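Local coordinates for dipeptide Epimerase (PDB 3JVA), which belongs to the mandelate racemase/muconate lactonizing enzyme family of the enolase superfamily and binds a magnesium ion in its barrel domain, at residues 241-246 / 250-255. Numbering follows the deposited sequence.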
ATOM      1  N   GLU B 241      27.218  -5.337   4.736  1.00 21.96           N
ATOM      2  CA  GLU B 241      27.073  -6.266   3.622  1.00 22.23           C
ATOM      3  C   GLU B 241      25.788  -6.060   2.808  1.00 22.90           C
ATOM      4  O   GLU B 241      25.746  -6.419   1.630  1.00 23.38           O
ATOM      5  CB  GLU B 241      27.152  -7.721   4.120  1.00 22.21           C
ATOM      6  CG  GLU B 241      28.559  -8.220   4.507  1.00 23.32           C
ATOM      7  CD  GLU B 241      29.112  -7.608   5.794  1.00 24.16           C
ATOM      8  OE1 GLU B 241      28.325  -7.071   6.605  1.00 24.71           O
ATOM      9  OE2 GLU B 241      30.343  -7.686   6.006  1.00 25.11           O
ATOM     10  N   SER B 242      24.750  -5.485   3.419  1.00 22.94           N
ATOM     11  CA  SER B 242      23.498  -5.240   2.697  1.00 23.89           C
ATOM     12  C   SER B 242      23.669  -4.110   1.685  1.00 23.25           C
ATOM     13  O   SER B 242      22.805  -3.899   0.834  1.00 23.97           O
ATOM     14  CB  SER B 242      22.353  -4.881   3.659  1.00 23.72           C
ATOM     15  OG  SER B 242      21.868  -6.030   4.338  1.00 23.39           O
ATOM     16  N   CYS B 243      24.778  -3.379   1.783  1.00 22.75           N
ATOM     17  CA  CYS B 243      25.035  -2.291   0.842  1.00 22.02           C
ATOM     18  C   CYS B 243      26.386  -2.410   0.153  1.00 22.59           C
ATOM     19  O   CYS B 243      27.429  -2.175   0.769  1.00 22.04           O
ATOM     20  CB  CYS B 243      24.959  -0.927   1.532  1.00 24.12           C
ATOM     21  SG  CYS B 243      25.309   0.458   0.387  1.00 28.07           S
ATOM     22  N   PHE B 244      26.356  -2.782  -1.124  1.00 19.83           N
ATOM     23  CA  PHE B 244      27.562  -2.900  -1.931  1.00 19.34           C
ATOM     24  C   PHE B 244      27.667  -1.657  -2.809  1.00 20.21           C
ATOM     25  O   PHE B 244      28.674  -0.953  -2.774  1.00 20.39           O
ATOM     26  CB  PHE B 244      27.508  -4.143  -2.828  1.00 20.92           C
ATOM     27  CG  PHE B 244      28.057  -5.387  -2.185  1.00 22.69           C
ATOM     28  CD1 PHE B 244      27.663  -5.759  -0.908  1.00 25.68           C
ATOM     29  CD2 PHE B 244      28.961  -6.192  -2.865  1.00 26.93           C
ATOM     30  CE1 PHE B 244      28.158  -6.917  -0.317  1.00 23.01           C
ATOM     31  CE2 PHE B 244      29.463  -7.354  -2.280  1.00 29.57           C
ATOM     32  CZ  PHE B 244      29.056  -7.714  -1.000  1.00 26.73           C
ATOM     33  N   ASP B 245      26.606  -1.376  -3.567  1.00 21.63           N
ATOM     34  CA  ASP B 245      26.591  -0.229  -4.482  1.00 20.93           C
ATOM     35  C   ASP B 245      25.463   0.791  -4.293  1.00 20.20           C
ATOM     36  O   ASP B 245      24.639   0.684  -3.386  1.00 19.36           O
ATOM     37  CB  ASP B 245      26.568  -0.725  -5.935  1.00 21.51           C
ATOM     38  CG  ASP B 245      25.360  -1.600  -6.238  1.00 24.06           C
ATOM     39  OD1 ASP B 245      24.299  -1.393  -5.618  1.00 22.61           O
ATOM     40  OD2 ASP B 245      25.473  -2.491  -7.111  1.00 26.02           O
ATOM     41  N   ALA B 246      25.436   1.789  -5.177  1.00 20.38           N
ATOM     42  CA  ALA B 246      24.436   2.846  -5.116  1.00 19.61           C
ATOM     43  C   ALA B 246      23.015   2.319  -5.210  1.00 20.69           C
ATOM     44  O   ALA B 246      22.103   2.852  -4.575  1.00 20.09           O
ATOM     45  CB  ALA B 246      24.685   3.869  -6.231  1.00 19.87           C
ATOM     46  N   LEU B 250      20.031   2.975  -2.528  1.00 20.98           N
ATOM     47  CA  LEU B 250      18.725   3.518  -2.886  1.00 22.34           C
ATOM     48  C   LEU B 250      17.596   2.676  -2.296  1.00 23.98           C
ATOM     49  O   LEU B 250      16.632   3.212  -1.747  1.00 23.07           O
ATOM     50  CB  LEU B 250      18.589   3.587  -4.411  1.00 23.22           C
ATOM     51  CG  LEU B 250      17.273   4.139  -4.961  1.00 24.57           C
ATOM     52  CD1 LEU B 250      16.961   5.492  -4.328  1.00 25.84           C
ATOM     53  CD2 LEU B 250      17.381   4.256  -6.480  1.00 23.56           C
ATOM     54  N   GLU B 251      17.725   1.357  -2.404  1.00 24.51           N
ATOM     55  CA  GLU B 251      16.717   0.448  -1.876  1.00 26.87           C
ATOM     56  C   GLU B 251      16.652   0.555  -0.357  1.00 25.11           C
ATOM     57  O   GLU B 251      15.564   0.593   0.218  1.00 25.87           O
ATOM     58  CB  GLU B 251      17.038  -0.989  -2.292  1.00 29.73           C
ATOM     59  CG  GLU B 251      16.008  -2.021  -1.864  1.00 36.04           C
ATOM     60  CD  GLU B 251      14.614  -1.712  -2.385  1.00 40.63           C
ATOM     61  OE1 GLU B 251      14.495  -1.252  -3.542  1.00 40.55           O
ATOM     62  OE2 GLU B 251      13.636  -1.944  -1.639  1.00 43.14           O
ATOM     63  N   LEU B 252      17.818   0.624   0.286  1.00 23.85           N
ATOM     64  CA  LEU B 252      17.893   0.724   1.743  1.00 24.04           C
ATOM     65  C   LEU B 252      17.241   1.991   2.293  1.00 25.97           C
ATOM     66  O   LEU B 252      16.495   1.928   3.271  1.00 27.62           O
ATOM     67  CB  LEU B 252      19.353   0.648   2.213  1.00 23.12           C
ATOM     68  CG  LEU B 252      20.005  -0.737   2.153  1.00 23.56           C
ATOM     69  CD1 LEU B 252      21.499  -0.626   2.407  1.00 23.78           C
ATOM     70  CD2 LEU B 252      19.351  -1.652   3.191  1.00 25.29           C
ATOM     71  N   VAL B 253      17.507   3.139   1.676  1.00 25.41           N
ATOM     72  CA  VAL B 253      16.906   4.375   2.167  1.00 27.66           C
ATOM     73  C   VAL B 253      15.429   4.441   1.794  1.00 29.93           C
ATOM     74  O   VAL B 253      14.636   5.040   2.518  1.00 32.34           O
ATOM     75  CB  VAL B 253      17.625   5.638   1.626  1.00 27.23           C
ATOM     76  CG1 VAL B 253      19.096   5.595   2.000  1.00 26.31           C
ATOM     77  CG2 VAL B 253      17.440   5.750   0.124  1.00 26.43           C
ATOM     78  N   LYS B 254      15.065   3.826   0.670  1.00 31.16           N
ATOM     79  CA  LYS B 254      13.674   3.800   0.219  1.00 33.42           C
ATOM     80  C   LYS B 254      12.804   3.128   1.274  1.00 33.98           C
ATOM     81  O   LYS B 254      11.762   3.654   1.667  1.00 33.15           O
ATOM     82  CB  LYS B 254      13.529   3.012  -1.086  1.00 35.75           C
ATOM     83  CG  LYS B 254      13.923   3.750  -2.354  1.00 41.30           C
ATOM     84  CD  LYS B 254      13.603   2.897  -3.580  1.00 44.50           C
ATOM     85  CE  LYS B 254      13.886   3.641  -4.879  1.00 47.66           C
ATOM     86  NZ  LYS B 254      13.519   2.835  -6.082  1.00 49.55           N
ATOM     87  N   LYS B 255      13.239   1.954   1.718  1.00 34.24           N
ATOM     88  CA  LYS B 255      12.502   1.192   2.717  1.00 35.37           C
ATOM     89  C   LYS B 255      12.779   1.644   4.148  1.00 34.89           C
ATOM     90  O   LYS B 255      12.110   1.196   5.081  1.00 36.76           O
ATOM     91  CB  LYS B 255      12.832  -0.300   2.595  1.00 37.75           C
ATOM     92  CG  LYS B 255      12.556  -0.898   1.222  1.00 40.97           C
ATOM     93  CD  LYS B 255      12.797  -2.406   1.203  1.00 43.96           C
ATOM     94  CE  LYS B 255      11.680  -3.192   1.900  1.00 45.13           C
ATOM     95  NZ  LYS B 255      11.567  -2.944   3.371  1.00 45.23           N
TER
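Leu-252 reaches from helix 246-255 into the loop that precedes it, and its CD1 methyl meets CB of Cys-243 at 3.6 Å. This is a strand-loop-helix step of the TIM-barrel-like C-terminal domain: strand 236-239 ends beside the magnesium site, to which Asp-240 contributes, and the loop that follows leads into helix 246-255 and flanks its side at Leu-252. The leucine gets there because CG stands anti to the carbonyl carbon (chi1 -74°) and CD1 continues the extended line, with CD2 as the side branch. CD1 also lies 3.9 Å from the carbonyl O of Ser-242. This one methyl thus lies against both loop residues, while CD2 only comes loosely near CB of Ser-242, at 4.4 Å.

At Ser-242 the division is between carbon and oxygen: CB faces the leucine, whereas OG is hydrogen-bonded to Arg-220 O and Gln-216 NE2. Cys-243 meets the leucine through CB; with chi1 at 179° the SG is carried beside its own carbonyl carbon, and CB rather than the sulfur makes the closest approach to CD1. Ile-261 of the neighbouring barrel strand 260-263 touches both Cys-243 and Leu-252, and Leu-223 of helix 223-232 packs on Ser-242 and Leu-252, so Ile-261 and Leu-223 add apolar surface around the buried leucine.

The loop enters the helix through Asp-245, the N-cap, whose OD1 accepts a hydrogen bond from the backbone N of Asp-248. Leu-250 packs against its counterpart in a second subunit, placing this part of the helix at a subunit interface. In the first helical turn, Leu-250 N donates to Ala-246 O over 2.9 Å with an N-H...O angle of 158°, and CB of Leu-250 lies 3.6 Å from that same oxygen.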